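Outer membrane protein Omp121 (Bacteroides thetaiotaomicron, PDB 5FQ8) belongs to the TonB-dependent receptors of the outer membrane and probably imports a nutrient through its beta-barrel, working alongside a surface lipoprotein. Local coordinates at residues Ser77-Ala82 and Thr968-Ser973; Thr187-Pro192 and Ser972-Gly977; Asp247-Gly252 and Asp280-Thr285. One frame throughout, in Å; residues are numbered along the deposited sequence.

Contact 1. Residues Ser77-Ala82 and Thr968-Ser973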
ATOM      1  N   SER B  77      -9.293 -20.229  20.223  1.00 23.38           N
ATOM      2  CA  SER B  77      -8.042 -20.520  20.898  1.00 23.40           C
ATOM      3  C   SER B  77      -8.068 -19.830  22.250  1.00 23.57           C
ATOM      4  O   SER B  77      -9.035 -19.162  22.612  1.00 23.66           O
ATOM      5  CB  SER B  77      -6.839 -20.077  20.073  1.00 23.18           C
ATOM      6  OG  SER B  77      -6.699 -18.663  20.055  1.00 23.08           O
ATOM      7  N   SER B  78      -6.981 -19.988  22.986  1.00 23.64           N
ATOM      8  CA  SER B  78      -6.811 -19.327  24.261  1.00 23.83           C
ATOM      9  C   SER B  78      -6.257 -17.922  24.115  1.00 23.71           C
ATOM     10  O   SER B  78      -5.988 -17.267  25.122  1.00 23.88           O
ATOM     11  CB  SER B  78      -5.896 -20.155  25.160  1.00 49.48           C
ATOM     12  OG  SER B  78      -6.636 -21.130  25.890  1.00 42.16           O
ATOM     13  N   ASP B  79      -6.088 -17.451  22.919  1.00 23.46           N
ATOM     14  CA  ASP B  79      -5.488 -16.150  22.736  1.00 23.38           C
ATOM     15  C   ASP B  79      -6.512 -15.085  23.080  1.00 30.84           C
ATOM     16  O   ASP B  79      -7.660 -15.180  22.650  1.00 35.01           O
ATOM     17  CB  ASP B  79      -5.005 -15.979  21.302  1.00 23.12           C
ATOM     18  CG  ASP B  79      -4.009 -17.017  20.906  1.00 23.06           C
ATOM     19  OD1 ASP B  79      -2.815 -16.818  21.203  1.00 23.10           O
ATOM     20  OD2 ASP B  79      -4.425 -18.025  20.311  1.00 23.01           O
ATOM     21  N   PRO B  80      -6.132 -14.057  23.820  1.00 25.78           N
ATOM     22  CA  PRO B  80      -7.104 -13.062  24.255  1.00 23.75           C
ATOM     23  C   PRO B  80      -7.760 -12.369  23.080  1.00 23.58           C
ATOM     24  O   PRO B  80      -7.133 -12.116  22.052  1.00 25.70           O
ATOM     25  CB  PRO B  80      -6.256 -12.098  25.083  1.00 23.92           C
ATOM     26  CG  PRO B  80      -5.174 -12.928  25.609  1.00 23.98           C
ATOM     27  CD  PRO B  80      -4.836 -13.858  24.479  1.00 25.84           C
ATOM     28  N   GLY B  81      -9.046 -12.100  23.233  1.00 23.70           N
ATOM     29  CA  GLY B  81      -9.787 -11.401  22.223  1.00 23.61           C
ATOM     30  C   GLY B  81     -10.221 -12.230  21.050  1.00 23.42           C
ATOM     31  O   GLY B  81     -10.782 -11.672  20.110  1.00 23.35           O
ATOM     32  N   ALA B  82      -9.997 -13.536  21.071  1.00 23.37           N
ATOM     33  CA  ALA B  82     -10.270 -14.366  19.914  1.00 23.21           C
ATOM     34  C   ALA B  82     -11.758 -14.675  19.799  1.00 23.36           C
ATOM     35  O   ALA B  82     -12.563 -14.316  20.655  1.00 23.58           O
ATOM     36  CB  ALA B  82      -9.444 -15.636  19.994  1.00 23.16           C
ATOM     37  N   THR B 968      -0.735 -25.267  14.334  1.00 23.04           N
ATOM     38  CA  THR B 968       0.069 -24.765  15.442  1.00 23.16           C
ATOM     39  C   THR B 968      -0.539 -23.501  16.024  1.00 22.95           C
ATOM     40  O   THR B 968       0.138 -22.507  16.270  1.00 22.89           O
ATOM     41  CB  THR B 968       1.526 -24.533  15.057  1.00 23.08           C
ATOM     42  OG1 THR B 968       1.604 -23.943  13.766  1.00 22.92           O
ATOM     43  CG2 THR B 968       2.259 -25.828  15.049  1.00 23.30           C
ATOM     44  N   ALA B 969      -1.845 -23.553  16.242  1.00 26.70           N
ATOM     45  CA  ALA B 969      -2.487 -22.614  17.141  1.00 26.81           C
ATOM     46  C   ALA B 969      -1.753 -22.601  18.468  1.00 27.66           C
ATOM     47  O   ALA B 969      -1.119 -23.580  18.854  1.00 23.25           O
ATOM     48  CB  ALA B 969      -3.942 -22.993  17.360  1.00 23.01           C
ATOM     49  N   ASN B 970      -1.823 -21.478  19.159  1.00 26.06           N
ATOM     50  CA  ASN B 970      -1.120 -21.373  20.419  1.00 30.95           C
ATOM     51  C   ASN B 970      -1.734 -22.313  21.455  1.00 23.47           C
ATOM     52  O   ASN B 970      -2.923 -22.617  21.395  1.00 25.37           O
ATOM     53  CB  ASN B 970      -1.171 -19.942  20.921  1.00 34.09           C
ATOM     54  CG  ASN B 970      -0.486 -18.985  20.004  1.00 31.35           C
ATOM     55  OD1 ASN B 970       0.570 -19.267  19.462  1.00 29.75           O
ATOM     56  ND2 ASN B 970      -1.088 -17.829  19.822  1.00 40.39           N
ATOM     57  N   PRO B 971      -0.943 -22.788  22.408  1.00 23.69           N
ATOM     58  CA  PRO B 971      -1.475 -23.695  23.428  1.00 23.96           C
ATOM     59  C   PRO B 971      -2.666 -23.094  24.152  1.00 24.02           C
ATOM     60  O   PRO B 971      -2.720 -21.891  24.390  1.00 25.53           O
ATOM     61  CB  PRO B 971      -0.290 -23.877  24.376  1.00 24.19           C
ATOM     62  CG  PRO B 971       0.888 -23.557  23.594  1.00 24.05           C
ATOM     63  CD  PRO B 971       0.488 -22.533  22.596  1.00 23.75           C
ATOM     64  N   SER B 972      -3.626 -23.944  24.497  1.00 24.18           N
ATOM     65  CA  SER B 972      -4.758 -23.480  25.278  1.00 24.30           C
ATOM     66  C   SER B 972      -4.338 -23.263  26.718  1.00 24.58           C
ATOM     67  O   SER B 972      -3.316 -23.768  27.181  1.00 26.87           O
ATOM     68  CB  SER B 972      -5.919 -24.460  25.209  1.00 31.89           C
ATOM     69  OG  SER B 972      -5.722 -25.562  26.068  1.00 34.53           O
ATOM     70  N   SER B 973      -5.117 -22.473  27.425  1.00 24.68           N
ATOM     71  CA  SER B 973      -4.720 -22.074  28.760  1.00 24.96           C
ATOM     72  C   SER B 973      -5.738 -22.526  29.787  1.00 25.30           C
ATOM     73  O   SER B 973      -6.874 -22.880  29.474  1.00 25.30           O
ATOM     74  CB  SER B 973      -4.532 -20.559  28.861  1.00 24.87           C
ATOM     75  OG  SER B 973      -5.762 -19.889  28.696  1.00 24.84           O
TER
HETATM   76  O   HOH W   1      -4.022 -19.605  18.110  1.00 13.75           O

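Contact 2. Residues Thr187-Pro192 and Ser972-Gly977. With C8E ((hydroxyethyloxy)tri(ethyloxy)octane), chain O.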
ATOM      1  N   THR B 187      -2.631 -19.823  32.986  1.00 25.98           N
ATOM      2  CA  THR B 187      -1.431 -20.609  32.764  1.00 25.98           C
ATOM      3  C   THR B 187      -1.700 -21.711  31.743  1.00 25.74           C
ATOM      4  O   THR B 187      -2.843 -22.088  31.478  1.00 25.68           O
ATOM      5  CB  THR B 187      -0.916 -21.240  34.038  1.00 26.44           C
ATOM      6  OG1 THR B 187      -1.885 -22.181  34.496  1.00 26.63           O
ATOM      7  CG2 THR B 187      -0.676 -20.196  35.076  1.00 26.73           C
ATOM      8  N   VAL B 188      -0.614 -22.249  31.191  1.00 25.95           N
ATOM      9  CA  VAL B 188      -0.713 -23.145  30.046  1.00 29.91           C
ATOM     10  C   VAL B 188      -1.253 -24.501  30.477  1.00 34.39           C
ATOM     11  O   VAL B 188      -0.822 -25.071  31.483  1.00 37.14           O
ATOM     12  CB  VAL B 188       0.658 -23.263  29.364  1.00 25.31           C
ATOM     13  CG1 VAL B 188       1.687 -23.767  30.343  1.00 25.68           C
ATOM     14  CG2 VAL B 188       0.562 -24.148  28.165  1.00 25.09           C
ATOM     15  N   LEU B 189      -2.197 -25.030  29.698  1.00 27.98           N
ATOM     16  CA  LEU B 189      -3.058 -26.136  30.113  1.00 28.28           C
ATOM     17  C   LEU B 189      -2.562 -27.500  29.681  1.00 35.55           C
ATOM     18  O   LEU B 189      -2.626 -28.447  30.466  1.00 26.21           O
ATOM     19  CB  LEU B 189      -4.467 -25.945  29.558  1.00 25.60           C
ATOM     20  CG  LEU B 189      -5.434 -27.098  29.799  1.00 25.86           C
ATOM     21  CD1 LEU B 189      -5.672 -27.245  31.267  1.00 26.29           C
ATOM     22  CD2 LEU B 189      -6.742 -26.863  29.088  1.00 25.70           C
ATOM     23  N   ARG B 190      -2.112 -27.625  28.433  1.00 43.40           N
ATOM     24  CA  ARG B 190      -1.671 -28.908  27.891  1.00 48.07           C
ATOM     25  C   ARG B 190      -0.660 -28.604  26.800  1.00 58.14           C
ATOM     26  O   ARG B 190      -0.987 -27.949  25.808  1.00 51.32           O
ATOM     27  CB  ARG B 190      -2.863 -29.718  27.371  1.00 42.09           C
ATOM     28  CG  ARG B 190      -2.719 -30.388  26.016  1.00 37.51           C
ATOM     29  CD  ARG B 190      -2.195 -31.821  26.108  1.00 41.88           C
ATOM     30  NE  ARG B 190      -3.029 -32.701  26.922  1.00 47.78           N
ATOM     31  CZ  ARG B 190      -4.015 -33.452  26.448  1.00 48.71           C
ATOM     32  NH1 ARG B 190      -4.296 -33.422  25.159  1.00 44.37           N
ATOM     33  NH2 ARG B 190      -4.717 -34.231  27.261  1.00 46.34           N
ATOM     34  N   LEU B 191       0.569 -29.002  27.021  1.00 25.53           N
ATOM     35  CA  LEU B 191       1.592 -29.016  25.998  1.00 25.36           C
ATOM     36  C   LEU B 191       1.797 -30.447  25.548  1.00 25.54           C
ATOM     37  O   LEU B 191       1.423 -31.382  26.259  1.00 28.87           O
ATOM     38  CB  LEU B 191       2.906 -28.443  26.531  1.00 25.46           C
ATOM     39  CG  LEU B 191       2.889 -26.968  26.922  1.00 25.31           C
ATOM     40  CD1 LEU B 191       4.146 -26.606  27.666  1.00 25.54           C
ATOM     41  CD2 LEU B 191       2.743 -26.105  25.700  1.00 24.91           C
ATOM     42  N   PRO B 192       2.355 -30.669  24.366  1.00 25.39           N
ATOM     43  CA  PRO B 192       2.541 -32.045  23.913  1.00 25.60           C
ATOM     44  C   PRO B 192       3.497 -32.786  24.823  1.00 26.01           C
ATOM     45  O   PRO B 192       4.449 -32.219  25.358  1.00 36.33           O
ATOM     46  CB  PRO B 192       3.109 -31.869  22.505  1.00 25.36           C
ATOM     47  CG  PRO B 192       2.643 -30.539  22.089  1.00 24.98           C
ATOM     48  CD  PRO B 192       2.723 -29.713  23.311  1.00 25.03           C
ATOM     49  N   SER B 972      -3.626 -23.944  24.497  1.00 24.18           N
ATOM     50  CA  SER B 972      -4.758 -23.480  25.278  1.00 24.30           C
ATOM     51  C   SER B 972      -4.338 -23.263  26.718  1.00 24.58           C
ATOM     52  O   SER B 972      -3.316 -23.768  27.181  1.00 26.87           O
ATOM     53  CB  SER B 972      -5.919 -24.460  25.209  1.00 31.89           C
ATOM     54  OG  SER B 972      -5.722 -25.562  26.068  1.00 34.53           O
ATOM     55  N   SER B 973      -5.117 -22.473  27.425  1.00 24.68           N
ATOM     56  CA  SER B 973      -4.720 -22.074  28.760  1.00 24.96           C
ATOM     57  C   SER B 973      -5.738 -22.526  29.787  1.00 25.30           C
ATOM     58  O   SER B 973      -6.874 -22.880  29.474  1.00 25.30           O
ATOM     59  CB  SER B 973      -4.532 -20.559  28.861  1.00 24.87           C
ATOM     60  OG  SER B 973      -5.762 -19.889  28.696  1.00 24.84           O
ATOM     61  N   ARG B 974      -5.281 -22.499  31.027  1.00 26.36           N
ATOM     62  CA  ARG B 974      -6.080 -22.754  32.218  1.00 27.28           C
ATOM     63  C   ARG B 974      -6.321 -21.418  32.908  1.00 26.11           C
ATOM     64  O   ARG B 974      -5.367 -20.694  33.187  1.00 26.11           O
ATOM     65  CB  ARG B 974      -5.313 -23.698  33.136  1.00 26.35           C
ATOM     66  CG  ARG B 974      -6.101 -24.640  33.894  1.00 26.72           C
ATOM     67  CD  ARG B 974      -5.284 -25.074  35.072  1.00 29.21           C
ATOM     68  NE  ARG B 974      -4.055 -25.761  34.693  1.00 27.07           N
ATOM     69  CZ  ARG B 974      -3.982 -27.062  34.449  1.00 27.17           C
ATOM     70  NH1 ARG B 974      -5.068 -27.801  34.521  1.00 27.33           N
ATOM     71  NH2 ARG B 974      -2.831 -27.616  34.122  1.00 27.14           N
ATOM     72  N   ARG B 975      -7.573 -21.075  33.170  1.00 26.23           N
ATOM     73  CA  ARG B 975      -7.881 -19.760  33.720  1.00 31.05           C
ATOM     74  C   ARG B 975      -8.548 -19.852  35.088  1.00 26.82           C
ATOM     75  O   ARG B 975      -9.386 -20.723  35.322  1.00 27.73           O
ATOM     76  CB  ARG B 975      -8.753 -18.982  32.747  1.00 31.02           C
ATOM     77  CG  ARG B 975      -8.060 -18.724  31.443  1.00 25.60           C
ATOM     78  CD  ARG B 975      -8.995 -18.157  30.413  1.00 25.38           C
ATOM     79  NE  ARG B 975     -10.011 -19.105  29.971  1.00 28.49           N
ATOM     80  CZ  ARG B 975      -9.820 -20.026  29.033  1.00 29.26           C
ATOM     81  NH1 ARG B 975      -8.643 -20.142  28.445  1.00 29.85           N
ATOM     82  NH2 ARG B 975     -10.806 -20.839  28.684  1.00 34.08           N
ATOM     83  N   PHE B 976      -8.182 -18.930  35.983  1.00 27.06           N
ATOM     84  CA  PHE B 976      -8.667 -18.937  37.362  1.00 27.58           C
ATOM     85  C   PHE B 976      -8.506 -17.558  37.992  1.00 27.76           C
ATOM     86  O   PHE B 976      -7.437 -16.957  37.901  1.00 29.74           O
ATOM     87  CB  PHE B 976      -7.928 -19.984  38.200  1.00 28.31           C
ATOM     88  CG  PHE B 976      -6.423 -19.880  38.157  1.00 27.80           C
ATOM     89  CD1 PHE B 976      -5.696 -20.545  37.191  1.00 27.46           C
ATOM     90  CD2 PHE B 976      -5.737 -19.157  39.106  1.00 28.11           C
ATOM     91  CE1 PHE B 976      -4.316 -20.466  37.164  1.00 27.42           C
ATOM     92  CE2 PHE B 976      -4.361 -19.073  39.086  1.00 28.77           C
ATOM     93  CZ  PHE B 976      -3.646 -19.730  38.115  1.00 27.73           C
ATOM     94  N   GLY B 977      -9.543 -17.074  38.663  1.00 28.08           N
ATOM     95  CA  GLY B 977      -9.418 -15.777  39.293  1.00 28.31           C
ATOM     96  C   GLY B 977     -10.385 -15.519  40.434  1.00 28.84           C
ATOM     97  O   GLY B 977     -10.984 -16.437  40.991  1.00 29.12           O
TER
HETATM   98  C1  C8E O1989     -11.845 -22.043  42.381  1.00 19.42           C
HETATM   99  C2  C8E O1989     -11.026 -22.928  41.454  1.00 23.13           C
HETATM  100  C3  C8E O1989      -9.535 -22.615  41.537  1.00 27.79           C
HETATM  101  C4  C8E O1989      -8.740 -23.495  40.577  1.00 27.61           C
HETATM  102  C5  C8E O1989      -7.236 -23.483  40.831  1.00 27.55           C
HETATM  103  C6  C8E O1989      -6.470 -23.231  39.534  1.00 26.71           C
HETATM  104  C7  C8E O1989      -4.963 -23.140  39.748  1.00 27.56           C
HETATM  105  C8  C8E O1989      -4.259 -24.302  39.062  1.00 29.05           C
HETATM  106  O9  C8E O1989      -2.864 -24.113  39.084  1.00 25.92           O
HETATM  107  O   HOH W   2      -3.143 -26.713  24.167  1.00 15.14           O

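Contact 3. Residues Asp247-Gly252 and Asp280-Thr285. With CA (calcium ion), chain M.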
ATOM      1  N   ASP B 247       8.587 -23.874  30.782  1.00 26.59           N
ATOM      2  CA  ASP B 247       9.129 -22.706  31.458  1.00 26.78           C
ATOM      3  C   ASP B 247       9.108 -21.461  30.593  1.00 26.43           C
ATOM      4  O   ASP B 247       9.355 -20.370  31.100  1.00 26.56           O
ATOM      5  CB  ASP B 247      10.561 -22.980  31.893  1.00 27.18           C
ATOM      6  CG  ASP B 247      10.635 -23.902  33.057  1.00 29.69           C
ATOM      7  OD1 ASP B 247       9.576 -24.403  33.452  1.00 30.72           O
ATOM      8  OD2 ASP B 247      11.743 -24.126  33.575  1.00 38.97           O
ATOM      9  N   PHE B 248       8.839 -21.595  29.298  1.00 32.29           N
ATOM     10  CA  PHE B 248       8.899 -20.436  28.419  1.00 31.58           C
ATOM     11  C   PHE B 248       7.733 -19.509  28.679  1.00 25.59           C
ATOM     12  O   PHE B 248       7.818 -18.306  28.420  1.00 25.49           O
ATOM     13  CB  PHE B 248       8.929 -20.900  26.963  1.00 25.42           C
ATOM     14  CG  PHE B 248       8.577 -19.839  25.974  1.00 25.07           C
ATOM     15  CD1 PHE B 248       9.465 -18.840  25.671  1.00 25.11           C
ATOM     16  CD2 PHE B 248       7.356 -19.863  25.329  1.00 24.75           C
ATOM     17  CE1 PHE B 248       9.135 -17.875  24.764  1.00 24.83           C
ATOM     18  CE2 PHE B 248       7.019 -18.905  24.419  1.00 24.46           C
ATOM     19  CZ  PHE B 248       7.905 -17.905  24.132  1.00 24.50           C
ATOM     20  N   PHE B 249       6.660 -20.043  29.221  1.00 25.60           N
ATOM     21  CA  PHE B 249       5.463 -19.256  29.407  1.00 25.46           C
ATOM     22  C   PHE B 249       5.487 -18.531  30.746  1.00 33.38           C
ATOM     23  O   PHE B 249       6.216 -18.886  31.675  1.00 30.28           O
ATOM     24  CB  PHE B 249       4.238 -20.151  29.277  1.00 25.33           C
ATOM     25  CG  PHE B 249       4.120 -20.802  27.929  1.00 25.01           C
ATOM     26  CD1 PHE B 249       4.785 -21.978  27.653  1.00 25.09           C
ATOM     27  CD2 PHE B 249       3.355 -20.230  26.936  1.00 24.66           C
ATOM     28  CE1 PHE B 249       4.683 -22.571  26.423  1.00 24.84           C
ATOM     29  CE2 PHE B 249       3.252 -20.817  25.706  1.00 24.41           C
ATOM     30  CZ  PHE B 249       3.912 -21.990  25.447  1.00 24.50           C
ATOM     31  N   ASP B 250       4.715 -17.468  30.804  1.00 30.81           N
ATOM     32  CA  ASP B 250       4.518 -16.687  32.002  1.00 26.04           C
ATOM     33  C   ASP B 250       3.175 -17.069  32.592  1.00 42.65           C
ATOM     34  O   ASP B 250       2.557 -18.060  32.203  1.00 33.54           O
ATOM     35  CB  ASP B 250       4.541 -15.192  31.680  1.00 28.23           C
ATOM     36  CG  ASP B 250       5.905 -14.664  31.358  1.00 26.04           C
ATOM     37  OD1 ASP B 250       6.911 -15.327  31.673  1.00 26.26           O
ATOM     38  OD2 ASP B 250       5.951 -13.551  30.806  1.00 25.92           O
ATOM     39  N   ALA B 251       2.680 -16.250  33.494  1.00 26.33           N
ATOM     40  CA  ALA B 251       1.289 -16.321  33.892  1.00 26.35           C
ATOM     41  C   ALA B 251       0.569 -15.166  33.230  1.00 26.09           C
ATOM     42  O   ALA B 251       0.977 -14.015  33.375  1.00 26.19           O
ATOM     43  CB  ALA B 251       1.151 -16.261  35.407  1.00 49.43           C
ATOM     44  N   GLY B 252      -0.463 -15.471  32.465  1.00 26.96           N
ATOM     45  CA  GLY B 252      -1.314 -14.412  31.979  1.00 25.63           C
ATOM     46  C   GLY B 252      -1.956 -13.691  33.141  1.00 27.60           C
ATOM     47  O   GLY B 252      -2.224 -14.280  34.184  1.00 34.15           O
ATOM     48  N   ASP B 280      -3.286  -9.557  29.338  1.00 25.08           N
ATOM     49  CA  ASP B 280      -1.956  -9.825  28.805  1.00 24.94           C
ATOM     50  C   ASP B 280      -1.679 -11.280  29.150  1.00 36.73           C
ATOM     51  O   ASP B 280      -1.309 -11.585  30.282  1.00 27.31           O
ATOM     52  CB  ASP B 280      -0.914  -8.877  29.387  1.00 25.22           C
ATOM     53  CG  ASP B 280       0.495  -9.122  28.850  1.00 40.39           C
ATOM     54  OD1 ASP B 280       0.753 -10.114  28.143  1.00 39.01           O
ATOM     55  OD2 ASP B 280       1.378  -8.306  29.162  1.00 42.36           O
ATOM     56  N   GLY B 281      -1.838 -12.165  28.166  1.00 42.28           N
ATOM     57  CA  GLY B 281      -1.879 -13.599  28.385  1.00 36.69           C
ATOM     58  C   GLY B 281      -0.526 -14.212  28.685  1.00 28.85           C
ATOM     59  O   GLY B 281       0.462 -13.532  28.956  1.00 24.87           O
ATOM     60  N   MET B 282      -0.486 -15.535  28.604  1.00 24.70           N
ATOM     61  CA  MET B 282       0.643 -16.270  29.156  1.00 25.84           C
ATOM     62  C   MET B 282       1.866 -16.294  28.258  1.00 34.10           C
ATOM     63  O   MET B 282       2.944 -16.643  28.737  1.00 37.73           O
ATOM     64  CB  MET B 282       0.236 -17.698  29.433  1.00 24.97           C
ATOM     65  CG  MET B 282      -0.215 -18.379  28.197  1.00 24.64           C
ATOM     66  SD  MET B 282      -0.839 -19.989  28.543  1.00 24.78           S
ATOM     67  CE  MET B 282      -1.528 -20.389  26.968  1.00 24.40           C
ATOM     68  N   ILE B 283       1.730 -16.000  26.974  1.00 28.24           N
ATOM     69  CA  ILE B 283       2.929 -15.941  26.136  1.00 24.32           C
ATOM     70  C   ILE B 283       3.728 -14.706  26.522  1.00 25.66           C
ATOM     71  O   ILE B 283       3.133 -13.632  26.711  1.00 26.25           O
ATOM     72  CB  ILE B 283       2.551 -15.913  24.662  1.00 23.96           C
ATOM     73  CG1 ILE B 283       1.577 -17.037  24.329  1.00 23.83           C
ATOM     74  CG2 ILE B 283       3.753 -16.090  23.801  1.00 23.89           C
ATOM     75  CD1 ILE B 283       0.968 -16.925  22.971  1.00 23.53           C
ATOM     76  N   PRO B 284       5.054 -14.806  26.672  1.00 24.67           N
ATOM     77  CA  PRO B 284       5.850 -13.667  27.150  1.00 24.92           C
ATOM     78  C   PRO B 284       5.693 -12.409  26.314  1.00 24.75           C
ATOM     79  O   PRO B 284       5.240 -12.474  25.172  1.00 24.43           O
ATOM     80  CB  PRO B 284       7.281 -14.200  27.074  1.00 25.08           C
ATOM     81  CG  PRO B 284       7.163 -15.634  27.152  1.00 25.05           C
ATOM     82  CD  PRO B 284       5.884 -16.007  26.498  1.00 24.72           C
ATOM     83  N   THR B 285       6.100 -11.268  26.868  1.00 25.00           N
ATOM     84  CA  THR B 285       5.855  -9.933  26.313  1.00 24.94           C
ATOM     85  C   THR B 285       4.371  -9.635  26.196  1.00 24.75           C
ATOM     86  O   THR B 285       3.535 -10.396  26.678  1.00 29.31           O
ATOM     87  CB  THR B 285       6.496  -9.736  24.933  1.00 33.54           C
ATOM     88  OG1 THR B 285       5.654 -10.319  23.930  1.00 32.49           O
ATOM     89  CG2 THR B 285       7.887 -10.355  24.860  1.00 24.87           C
TER
HETATM   90 CA    CA M1987       1.894 -11.984  27.548  1.00107.24          CA
HETATM   91  O   HOH W   3       0.957 -11.399  31.774  1.00  1.88           O

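Contact 1. Residues Ser77-Ala82 and Thr968-Ser973
Ser78 and Ser972 bring two irregular loops together, their CA atoms 4.7 Å apart, just before the chain of Asp79-Ala82 swings off in a type II beta turn closed by Ala82 N on Asp79 O. Ser78 does its work with the hydroxyl: OG comes up against the backbone of the other loop, lies beside Ser972 CA and accepts a hydrogen bond from Ser973 N. That bond is bent, with an angle of 143° at the hydrogen. One residue on, Asp79 reaches across with its carboxylate. CG stands anti to its own carbonyl carbon (chi1 -59°), which carries OD1 to the amide of Asn970, and Asn970 ND2 donates a hydrogen bond to Asp79 OD1. The modelled length is too short to be taken literally at this resolution. The two side chains meet at about a right angle, with the carboxylate and amide planes turned 64° apart. The second carboxylate oxygen has partners too. Ser77 OG donates to Asp79 OD2, again at a doubtfully short length, and a water gives it another hydrogen, 2.7 Å from water O to Asp79 OD2; the same water accepts from Asn970 N. If these bonds are real, donors meet both oxygens of this buried acid, which would probably help it carry a negative charge close to Asp288, a calcium ligand. Ser972 turns its hydroxyl elsewhere, to Asp950. The contact joins the plug domain to the barrel: Ser77-Ala82 connects plug strands 71-75 and 84-88, while Thr968-Ser973 leads into the last barrel strand, 973-983. Helix 330-335 covers the second loop, with Met330 and Leu331 on Asn970 and Leu331 also on Pro971; strand 177-188 packs against it through Val188 on Pro971 and Ser186 on Ser973.

Contact 2. Residues Thr187-Pro192 and Ser972-Gly977
Thr187 and Arg974 form an antiparallel hydrogen-bonded pair where the first strand of the barrel, 177-188, meets the last, 973-983, the seam that closes a TonB-dependent receptor barrel. Both backbone bonds of the pair are made: Thr187 N reaches Arg974 O at 2.9 Å, and Arg974 N donates back to Thr187 O. Beyond the non-hydrogen-bonded pair of Val188 and Ser973, Leu189 N takes Ser972 O at 3.0 Å. The ladder then gives way to water, which accepts from Ser972 N and donates to Arg190 O. Ser973 O goes outside the pair, to Asn937 ND2 on strand 928-941, and the Arg190 guanidinium finds Thr942. Leu189 extends away from its backbone N (chi1 174°), and the turn at chi2 (64°) then lays CD1 over one face of the Arg974 guanidinium, toward its rim. Thr187 OG1 sits at the edge of the Phe976 ring, one face of which carries the detergent chain. An alanine in place of Phe976 is likely to open a gap beside Thr187 and leave the detergent tail without the flat surface it lies on. Detergent C7 lies 3.6 Å above the plane of the Phe976 ring, over its centre.

Contact 3. Residues Asp247-Gly252 and Asp280-Thr285
Pro284 lies over one face of the Phe248 ring, its CD 4.0 Å from the ring centroid and displaced toward the rim, a CH-pi contact. Phe248 points its CG directly away from its own backbone N (chi1 162°), which brings the ring to Pro284 and also turns an edge onto its neighbour: Phe248 CD2 stands over the centre of the Phe249 ring. Phe249 offers its own edge to Ile283 CG1. Met282 runs past as an extended chain, putting SD 5.4 Å from the centroid of the Phe249 ring, an oblique Met-aromatic contact. The backbones are joined by Asp250 N donating to Met282 O at 2.8 Å, a nearly straight bond in the carbonyl plane. Gly252 CA adds a CA-H...O contact to Asp280 O, and a water donates both to that oxygen and to Ala251 O. Tyr369 meets Phe248 edge-to-face, and Asp247 OD2 accepts hydrogen bonds from Ser4 N and Thr5 OG1 of the BT_2262 lipoprotein chain. Calcium is bound by Asp280 OD1 at 2.3 Å, by the carbonyl oxygens of Gly281, Ile283 and Thr285, and by Asp288. Consecutive carbonyls of one loop thus serve calcium and the neighbouring backbone in turn, Gly281 and Ile283 the metal and Met282 between them the amide of Asp250, and the hydrogen bond ties Asp250 to a turn whose shape is set by metal coordination.

Overall arrangement
From the N terminus, the plug loop Ser77-Ala82 waits nearly the whole chain for Thr968-Ser973, so contact 1 closes the longest loop. Contact 2 starts later, at Thr187-Pro192, inside the span of contact 1, and the two loops end on the same stretch, sharing Ser972 and Ser973. Contact 3 is local, joining the loops that flank the hairpin of strands 252-264 and 268-280, and lies within both spans. In space the three converge on Met282, whose CE packs on Pro971 and Ser973 while SD meets the backbone of Thr187 and Val188. Plug, barrel seam and calcium loop are thereby tied together.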